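Local atomic coordinates of Ddb_g0293866 (Dictyostelium discoideum, PDB entry 5LW6), a protein that probably binds poly-ADP-ribose through this ADP-ribose-binding macrodomain, one part of a longer protein tentatively assigned to DNA-damage sensing. Residues Ala57-Ser62 with Ala147-Trp152; Ile186-Pro191 with Tyr245-Asn250; Tyr190-Gln195 with Val214-Gly219. All blocks are in the same frame, centred on the assembly; numbering follows the deposited sequence.

Contact 1: residues Ala57-Ser62 with Ala147-Trp152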
loop_
_atom_site.group_PDB
_atom_site.type_symbol
_atom_site.label_atom_id
_atom_site.label_comp_id
_atom_site.label_asym_id
_atom_site.label_seq_id
_atom_site.Cartn_x
_atom_site.Cartn_y
_atom_site.Cartn_z
ATOM N N ALA A 57 -5.832 0.644 -3.612
ATOM C CA ALA A 57 -5.028 1.769 -3.977
ATOM C C ALA A 57 -3.838 1.786 -3.069
ATOM O O ALA A 57 -3.994 1.694 -1.851
ATOM C CB ALA A 57 -5.806 3.058 -3.804
ATOM N N PHE A 58 -2.630 1.821 -3.644
ATOM C CA PHE A 58 -1.444 1.662 -2.788
ATOM C C PHE A 58 -0.320 2.482 -3.332
ATOM O O PHE A 58 -0.315 2.763 -4.493
ATOM C CB PHE A 58 -1.022 0.196 -2.633
ATOM C CG PHE A 58 -0.618 -0.491 -3.905
ATOM C CD1 PHE A 58 -1.567 -0.989 -4.770
ATOM C CD2 PHE A 58 0.714 -0.654 -4.206
ATOM C CE1 PHE A 58 -1.192 -1.624 -5.949
ATOM C CE2 PHE A 58 1.124 -1.326 -5.377
ATOM C CZ PHE A 58 0.140 -1.833 -6.249
ATOM N N PRO A 59 0.584 2.943 -2.450
ATOM C CA PRO A 59 1.717 3.683 -2.916
ATOM C C PRO A 59 2.824 2.793 -3.534
ATOM O O PRO A 59 2.799 1.576 -3.394
ATOM C CB PRO A 59 2.177 4.391 -1.624
ATOM C CG PRO A 59 1.968 3.364 -0.604
ATOM C CD PRO A 59 0.632 2.716 -0.991
ATOM N N PHE A 60 3.731 3.440 -4.281
ATOM C CA PHE A 60 4.956 2.827 -4.795
ATOM C C PHE A 60 5.911 2.765 -3.607
ATOM O O PHE A 60 6.639 3.722 -3.282
ATOM C CB PHE A 60 5.439 3.679 -5.950
ATOM C CG PHE A 60 6.606 3.150 -6.726
ATOM C CD1 PHE A 60 6.991 1.827 -6.666
ATOM C CD2 PHE A 60 7.272 4.008 -7.666
ATOM C CE1 PHE A 60 8.010 1.331 -7.451
ATOM C CE2 PHE A 60 8.338 3.496 -8.440
ATOM C CZ PHE A 60 8.715 2.176 -8.317
ATOM N N ILE A 61 5.815 1.646 -2.897
ATOM C CA ILE A 61 6.289 1.578 -1.515
ATOM C C ILE A 61 7.742 2.009 -1.396
ATOM O O ILE A 61 8.585 1.531 -2.160
ATOM C CB ILE A 61 6.039 0.173 -0.922
ATOM C CG1 ILE A 61 4.553 -0.248 -1.152
ATOM C CG2 ILE A 61 6.596 0.096 0.486
ATOM C CD1 ILE A 61 4.275 -1.627 -0.583
ATOM N N SER A 62 7.962 2.953 -0.478
ATOM C CA SER A 62 9.299 3.444 -0.010
ATOM C C SER A 62 10.012 4.362 -0.986
ATOM O O SER A 62 11.137 4.756 -0.719
ATOM C CB SER A 62 10.190 2.268 0.350
ATOM O OG SER A 62 9.624 1.645 1.501
ATOM N N ALA A 147 -4.101 1.979 1.015
ATOM C CA ALA A 147 -2.846 1.747 1.748
ATOM C C ALA A 147 -2.070 3.041 1.821
ATOM O O ALA A 147 -1.991 3.819 0.820
ATOM C CB ALA A 147 -2.014 0.723 1.071
ATOM N N THR A 148 -1.454 3.252 2.985
ATOM C CA THR A 148 -0.590 4.395 3.248
ATOM C C THR A 148 0.680 3.951 3.963
ATOM O O THR A 148 0.629 3.095 4.827
ATOM C CB THR A 148 -1.370 5.465 4.081
ATOM O OG1 THR A 148 -0.601 6.660 4.213
ATOM C CG2 THR A 148 -1.767 4.980 5.431
ATOM N N GLU A 149 1.805 4.604 3.674
ATOM C CA GLU A 149 3.062 4.266 4.385
ATOM C C GLU A 149 2.982 4.819 5.807
ATOM O O GLU A 149 2.383 5.870 6.039
ATOM C CB GLU A 149 4.223 4.878 3.698
ATOM C CG GLU A 149 4.418 4.244 2.322
ATOM C CD GLU A 149 5.702 4.672 1.580
ATOM O OE1 GLU A 149 6.611 5.382 2.156
ATOM O OE2 GLU A 149 5.759 4.378 0.383
ATOM N N SER A 150 3.524 4.073 6.726
ATOM C CA SER A 150 3.551 4.459 8.125
ATOM C C SER A 150 4.902 4.074 8.745
ATOM O O SER A 150 5.871 3.710 8.047
ATOM C CB SER A 150 2.365 3.796 8.843
ATOM O OG SER A 150 2.240 4.241 10.189
ATOM N N THR A 151 4.992 4.185 10.054
ATOM C CA THR A 151 6.231 3.811 10.749
ATOM C C THR A 151 5.823 2.924 11.910
ATOM O O THR A 151 4.621 2.666 12.131
ATOM C CB THR A 151 6.975 5.066 11.315
ATOM O OG1 THR A 151 6.254 5.573 12.456
ATOM C CG2 THR A 151 7.157 6.182 10.298
ATOM N N TRP A 152 6.819 2.482 12.685
ATOM C CA TRP A 152 6.542 1.548 13.749
ATOM C C TRP A 152 5.456 2.080 14.711
ATOM O O TRP A 152 4.688 1.288 15.336
ATOM C CB TRP A 152 7.849 1.127 14.498
ATOM C CG TRP A 152 8.389 2.154 15.366
ATOM C CD1 TRP A 152 9.210 3.143 15.007
ATOM C CD2 TRP A 152 8.072 2.355 16.761
ATOM N NE1 TRP A 152 9.433 3.978 16.104
ATOM C CE2 TRP A 152 8.762 3.476 17.182
ATOM C CE3 TRP A 152 7.278 1.677 17.678
ATOM C CZ2 TRP A 152 8.688 3.957 18.503
ATOM C CZ3 TRP A 152 7.201 2.159 18.984
ATOM C CH2 TRP A 152 7.927 3.278 19.370
#

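Contact 2: residues Ile186-Pro191 with Tyr245-Asn250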
loop_
_atom_site.group_PDB
_atom_site.type_symbol
_atom_site.label_atom_id
_atom_site.label_comp_id
_atom_site.label_asym_id
_atom_site.label_seq_id
_atom_site.Cartn_x
_atom_site.Cartn_y
_atom_site.Cartn_z
ATOM N N ILE A 186 8.586 -3.501 10.761
ATOM C CA ILE A 186 8.967 -3.295 9.363
ATOM C C ILE A 186 8.752 -4.543 8.533
ATOM O O ILE A 186 9.099 -5.665 8.926
ATOM C CB ILE A 186 10.442 -2.783 9.217
ATOM C CG1 ILE A 186 10.594 -1.382 9.866
ATOM C CG2 ILE A 186 10.821 -2.630 7.763
ATOM C CD1 ILE A 186 11.899 -1.219 10.643
ATOM N N GLY A 187 8.191 -4.344 7.353
ATOM C CA GLY A 187 7.887 -5.441 6.470
ATOM C C GLY A 187 6.436 -5.943 6.607
ATOM O O GLY A 187 6.061 -6.843 5.909
ATOM N N LYS A 188 5.646 -5.401 7.538
ATOM C CA LYS A 188 4.303 -5.813 7.766
ATOM C C LYS A 188 3.294 -4.709 7.475
ATOM O O LYS A 188 3.671 -3.548 7.411
ATOM C CB LYS A 188 4.106 -6.320 9.206
ATOM C CG LYS A 188 4.929 -7.570 9.495
ATOM C CD LYS A 188 4.567 -8.825 8.677
ATOM C CE LYS A 188 5.400 -10.101 8.998
ATOM N NZ LYS A 188 6.728 -10.081 8.280
ATOM N N VAL A 189 2.055 -5.095 7.243
ATOM C CA VAL A 189 0.944 -4.132 7.132
ATOM C C VAL A 189 -0.105 -4.309 8.216
ATOM O O VAL A 189 -0.226 -5.397 8.822
ATOM C CB VAL A 189 0.328 -4.140 5.716
ATOM C CG1 VAL A 189 1.443 -4.098 4.646
ATOM C CG2 VAL A 189 -0.561 -5.331 5.521
ATOM N N TYR A 190 -0.907 -3.274 8.447
ATOM C CA TYR A 190 -1.815 -3.165 9.548
ATOM C C TYR A 190 -3.150 -2.622 9.035
ATOM O O TYR A 190 -3.267 -1.406 8.906
ATOM C CB TYR A 190 -1.201 -2.294 10.641
ATOM C CG TYR A 190 0.023 -2.961 11.169
ATOM C CD1 TYR A 190 -0.011 -3.876 12.220
ATOM C CD2 TYR A 190 1.236 -2.722 10.603
ATOM C CE1 TYR A 190 1.144 -4.523 12.644
ATOM C CE2 TYR A 190 2.356 -3.433 10.969
ATOM C CZ TYR A 190 2.320 -4.287 12.028
ATOM O OH TYR A 190 3.490 -4.959 12.367
ATOM N N PRO A 191 -4.093 -3.505 8.725
ATOM C CA PRO A 191 -5.403 -3.050 8.211
ATOM C C PRO A 191 -6.305 -2.575 9.339
ATOM O O PRO A 191 -6.353 -3.206 10.403
ATOM C CB PRO A 191 -5.969 -4.248 7.502
ATOM C CG PRO A 191 -5.037 -5.399 7.781
ATOM C CD PRO A 191 -3.826 -4.943 8.484
ATOM N N TYR A 245 5.392 -6.007 0.304
ATOM C CA TYR A 245 4.415 -6.267 -0.741
ATOM C C TYR A 245 3.639 -7.543 -0.469
ATOM O O TYR A 245 2.430 -7.609 -0.579
ATOM C CB TYR A 245 5.054 -6.331 -2.139
ATOM C CG TYR A 245 5.282 -4.971 -2.745
ATOM C CD1 TYR A 245 4.243 -4.292 -3.382
ATOM C CD2 TYR A 245 6.477 -4.336 -2.676
ATOM C CE1 TYR A 245 4.448 -3.038 -3.921
ATOM C CE2 TYR A 245 6.686 -3.077 -3.226
ATOM C CZ TYR A 245 5.655 -2.408 -3.831
ATOM O OH TYR A 245 5.851 -1.102 -4.368
ATOM N N HIS A 246 4.342 -8.593 -0.080
ATOM C CA HIS A 246 3.652 -9.848 0.289
ATOM C C HIS A 246 2.623 -9.647 1.377
ATOM O O HIS A 246 1.533 -10.111 1.276
ATOM C CB HIS A 246 4.664 -10.922 0.669
ATOM C CG HIS A 246 5.402 -11.491 -0.501
ATOM N ND1 HIS A 246 6.711 -11.942 -0.421
ATOM C CD2 HIS A 246 5.003 -11.724 -1.771
ATOM C CE1 HIS A 246 7.092 -12.375 -1.617
ATOM N NE2 HIS A 246 6.060 -12.294 -2.444
ATOM N N SER A 247 2.995 -8.943 2.437
ATOM C CA SER A 247 2.081 -8.608 3.506
ATOM C C SER A 247 0.877 -7.829 3.023
ATOM O O SER A 247 -0.282 -8.071 3.453
ATOM C CB SER A 247 2.826 -7.768 4.534
ATOM O OG SER A 247 3.734 -8.622 5.146
ATOM N N LEU A 248 1.119 -6.841 2.186
ATOM C CA LEU A 248 0.035 -6.045 1.644
ATOM C C LEU A 248 -0.950 -6.910 0.878
ATOM O O LEU A 248 -2.159 -6.795 1.020
ATOM C CB LEU A 248 0.651 -4.942 0.793
ATOM C CG LEU A 248 -0.331 -4.054 0.051
ATOM C CD1 LEU A 248 -1.258 -3.336 1.029
ATOM C CD2 LEU A 248 0.453 -3.065 -0.799
ATOM N N PHE A 249 -0.440 -7.756 -0.013
ATOM C CA PHE A 249 -1.306 -8.562 -0.829
ATOM C C PHE A 249 -1.913 -9.683 -0.028
ATOM O O PHE A 249 -3.048 -10.076 -0.279
ATOM C CB PHE A 249 -0.552 -9.101 -2.060
ATOM C CG PHE A 249 -0.140 -8.029 -3.028
ATOM C CD1 PHE A 249 -0.959 -6.898 -3.272
ATOM C CD2 PHE A 249 1.031 -8.094 -3.654
ATOM C CE1 PHE A 249 -0.552 -5.877 -4.144
ATOM C CE2 PHE A 249 1.440 -7.087 -4.548
ATOM C CZ PHE A 249 0.652 -6.004 -4.791
ATOM N N ASN A 250 -1.252 -10.118 1.031
ATOM C CA ASN A 250 -1.895 -11.045 1.941
ATOM C C ASN A 250 -3.119 -10.388 2.617
ATOM O O ASN A 250 -4.160 -11.025 2.748
ATOM C CB ASN A 250 -0.941 -11.504 3.040
ATOM C CG ASN A 250 0.093 -12.446 2.532
ATOM O OD1 ASN A 250 0.006 -12.948 1.426
ATOM N ND2 ASN A 250 1.091 -12.732 3.369
#

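Contact 3: residues Tyr190-Gln195 with Val214-Gly219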
loop_
_atom_site.group_PDB
_atom_site.type_symbol
_atom_site.label_atom_id
_atom_site.label_comp_id
_atom_site.label_asym_id
_atom_site.label_seq_id
_atom_site.Cartn_x
_atom_site.Cartn_y
_atom_site.Cartn_z
ATOM N N TYR A 190 -0.907 -3.274 8.447
ATOM C CA TYR A 190 -1.815 -3.165 9.548
ATOM C C TYR A 190 -3.150 -2.622 9.035
ATOM O O TYR A 190 -3.267 -1.406 8.906
ATOM C CB TYR A 190 -1.201 -2.294 10.641
ATOM C CG TYR A 190 0.023 -2.961 11.169
ATOM C CD1 TYR A 190 -0.011 -3.876 12.220
ATOM C CD2 TYR A 190 1.236 -2.722 10.603
ATOM C CE1 TYR A 190 1.144 -4.523 12.644
ATOM C CE2 TYR A 190 2.356 -3.433 10.969
ATOM C CZ TYR A 190 2.320 -4.287 12.028
ATOM O OH TYR A 190 3.490 -4.959 12.367
ATOM N N PRO A 191 -4.093 -3.505 8.725
ATOM C CA PRO A 191 -5.403 -3.050 8.211
ATOM C C PRO A 191 -6.305 -2.575 9.339
ATOM O O PRO A 191 -6.353 -3.206 10.403
ATOM C CB PRO A 191 -5.969 -4.248 7.502
ATOM C CG PRO A 191 -5.037 -5.399 7.781
ATOM C CD PRO A 191 -3.826 -4.943 8.484
ATOM N N ILE A 192 -7.036 -1.499 9.097
ATOM C CA ILE A 192 -8.005 -0.988 10.018
ATOM C C ILE A 192 -9.284 -0.764 9.236
ATOM O O ILE A 192 -9.309 0.025 8.333
ATOM C CB ILE A 192 -7.529 0.341 10.627
ATOM C CG1 ILE A 192 -6.263 0.116 11.463
ATOM C CG2 ILE A 192 -8.561 1.032 11.532
ATOM C CD1 ILE A 192 -5.168 0.942 10.961
ATOM N N SER A 193 -10.348 -1.444 9.595
ATOM C CA SER A 193 -11.623 -1.268 8.943
ATOM C C SER A 193 -12.287 0.059 9.356
ATOM O O SER A 193 -12.325 0.398 10.531
ATOM C CB SER A 193 -12.556 -2.418 9.273
ATOM O OG SER A 193 -13.887 -2.159 8.814
ATOM N N LEU A 194 -12.726 0.853 8.397
ATOM C CA LEU A 194 -13.573 2.012 8.643
ATOM C C LEU A 194 -15.036 1.580 8.888
ATOM O O LEU A 194 -15.831 2.340 9.380
ATOM C CB LEU A 194 -13.519 3.006 7.493
ATOM C CG LEU A 194 -12.137 3.393 7.013
ATOM C CD1 LEU A 194 -12.147 4.479 5.979
ATOM C CD2 LEU A 194 -11.282 3.800 8.184
ATOM N N GLN A 195 -15.371 0.356 8.541
ATOM C CA GLN A 195 -16.759 -0.170 8.718
ATOM C C GLN A 195 -17.121 -0.683 10.056
ATOM O O GLN A 195 -18.155 -0.319 10.592
ATOM C CB GLN A 195 -17.024 -1.304 7.763
ATOM C CG GLN A 195 -17.020 -0.855 6.355
ATOM C CD GLN A 195 -17.449 -1.971 5.424
ATOM O OE1 GLN A 195 -16.709 -2.951 5.209
ATOM N NE2 GLN A 195 -18.635 -1.821 4.847
ATOM N N VAL A 214 -8.417 0.987 5.612
ATOM C CA VAL A 214 -7.135 1.721 5.490
ATOM C C VAL A 214 -6.004 0.813 6.017
ATOM O O VAL A 214 -6.128 0.240 7.073
ATOM C CB VAL A 214 -7.157 3.093 6.266
ATOM C CG1 VAL A 214 -5.758 3.694 6.284
ATOM C CG2 VAL A 214 -8.179 4.026 5.636
ATOM N N ILE A 215 -4.985 0.640 5.245
ATOM C CA ILE A 215 -3.917 -0.276 5.588
ATOM C C ILE A 215 -2.638 0.551 5.758
ATOM O O ILE A 215 -2.187 1.288 4.866
ATOM C CB ILE A 215 -3.693 -1.313 4.453
ATOM C CG1 ILE A 215 -4.953 -2.098 4.129
ATOM C CG2 ILE A 215 -2.480 -2.195 4.767
ATOM C CD1 ILE A 215 -4.852 -2.958 2.870
ATOM N N LEU A 216 -2.031 0.442 6.937
ATOM C CA LEU A 216 -0.820 1.140 7.197
ATOM C C LEU A 216 0.311 0.184 6.814
ATOM O O LEU A 216 0.345 -0.924 7.274
ATOM C CB LEU A 216 -0.759 1.400 8.723
ATOM C CG LEU A 216 -1.897 2.252 9.292
ATOM C CD1 LEU A 216 -1.575 2.587 10.730
ATOM C CD2 LEU A 216 -2.065 3.576 8.620
ATOM N N VAL A 217 1.233 0.654 5.988
ATOM C CA VAL A 217 2.221 -0.204 5.335
ATOM C C VAL A 217 3.589 0.211 5.867
ATOM O O VAL A 217 3.970 1.338 5.689
ATOM C CB VAL A 217 2.175 0.089 3.805
ATOM C CG1 VAL A 217 3.278 -0.649 3.103
ATOM C CG2 VAL A 217 0.810 -0.297 3.235
ATOM N N LEU A 218 4.331 -0.677 6.500
ATOM C CA LEU A 218 5.599 -0.316 7.100
ATOM C C LEU A 218 6.743 -0.785 6.145
ATOM O O LEU A 218 7.343 -1.846 6.301
ATOM C CB LEU A 218 5.705 -0.918 8.511
ATOM C CG LEU A 218 5.103 -0.023 9.582
ATOM C CD1 LEU A 218 3.621 0.139 9.435
ATOM C CD2 LEU A 218 5.421 -0.615 10.932
ATOM N N GLY A 219 6.960 -0.011 5.090
ATOM C CA GLY A 219 8.003 -0.304 4.134
ATOM C C GLY A 219 9.351 0.124 4.748
ATOM O O GLY A 219 9.408 0.753 5.801
#

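Contact 1: residues Ala57-Ser62 with Ala147-Trp152
E149 and S62 form the polar end of this contact: E149 OE2 accepts the backbone N-H of S62, with S62 N and E149 OE2 2.8 Å apart. The bond is nearly straight at the hydrogen (167°), yet the donor arrives from above the carboxylate plane, 50° out of it. E149 OE2 also lies 3.4 Å from I61 CA. The reach is possible because the E149 chain, once CG is set beside the backbone N (chi1 -67°), runs extended to its carboxylate. On the way E149 CG passes P59 CG at 3.9 Å, the two side chains sliding past each other in opposite directions. Next to it in the P59 ring, CD rests 3.4 Å from A147 O, and A147 CB meets F58 CB at 3.9 Å. Backbone pairing fixes the base of the contact, A147 N donating to A57 O over 2.9 Å. Further out, an inverse gamma turn centred on F60 leads the chain round to I61 and S62. I61 N is hydrogen-bonded to Y245 OH on helix 237-253, S62 OG is bonded to V220 O, and F66 touches E149. Here two neighbouring parallel strands of the macrodomain's central sheet pass into loops at their C-terminal ends, the edge along which ADP-ribose is bound in macrodomains generally.

Contact 2: residues Ile186-Pro191 with Tyr245-Asn250
V189 lies against helix residues S247 and L248, and its side chain illustrates how one short branched residue can join a strand to a helix. CB stays close to its own sheet, near I215 CG2 and L216 O of the adjoining strand. From there the two methyls divide the helix surface between them. CG1, anti to the carbonyl carbon (chi1 -47°), meets the helix backbone and the roots of its side chains: L248 N lies 3.7 Å from V189 CG1, and the CB atoms of S247 and L248 are close to the same methyl. V189 CG2, lodged between the backbone N and the carbonyl carbon, comes to 3.4 Å from S247 O. Polar contact is made two residues back along the chain. S247 OG, in one of two deposited conformers, stands 3.0 Å from G187 O, but E243 O is a second acceptor within reach of its single proton. G187 has backbone angles at which a CB would press on the carbonyl O of I186. K188 lays its CD 3.6 Å from S247 OG in the same conformer and bends onward to a salt bridge between NZ and E243, with K36 O as a further partner of the ammonium group. Helix 237-253 thus covers the sheet face that carries V189 and I215, L248 reaching L56 and F58 of strand 55-59, while Y245 and F249 turn to helix 70-87 behind.

Contact 3: residues Tyr190-Gln195 with Val214-Gly219
Y190 and L216 are the first bridged pair of two antiparallel strand segments that approach to 4.5 Å and run at 161° to each other. Y190 with L216 and I192 with V214 are hydrogen-bonded pairs, each donating and accepting once. The bond from L216 N to Y190 O is 3.0 Å long and straight at the hydrogen (174°), although the donor lies above the carbonyl plane. Between them P191 and I215 form a non-hydrogen-bonded pair with their CA atoms only 4.1 Å apart. A proline fits here because its position asks for no N-H toward V214-G219, and strand 189-193 is one of the two edge strands within the chain. This is the antiparallel margin of the mixed macrodomain sheet, whose other neighbouring strands run parallel. One face carries Y190, I192, V214 and L216 and is covered partly by helix 169-179. There I192 CD1 meets L216 CG at 3.9 Å, crossing it at a slant; past the end of the strand, L194 CD1 reaches V214 CG2 at 4.0 Å. The Y190 ring, swung beside its backbone N (chi1 -64°), meets L218 CD1 with its CD2 at 3.9 Å, the side chains nearly perpendicular; its OH bonds K185 N and its ring packs edge-to-face with Y180. With an alanine here, K185 N is likely to lose this acceptor and a gap to open beside L218 and Y180. On the other face P191 CB touches I215 CG1.

From the N terminus, contact 1 comes first: it closes an 84-residue excursion that takes in strands 95-101 and 125-130, bringing strand 145-149 back beside strand 55-59. Only after it is complete does the second span open. Contact 2 starts at 186-191 and closes on helix 237-253. Contact 3 opens from the same stretch, sharing Y190 and P191, and closes earlier at strand 213-217, so it nests inside contact 2; nothing crosses. Strand 213-217 and L218 just beyond it unite the set, since T148 pairs with I215 and V217 by backbone bonds, while G187 and K188 bond to L218. The helix of contact 2 returns to contact 1 through Y245 and L248.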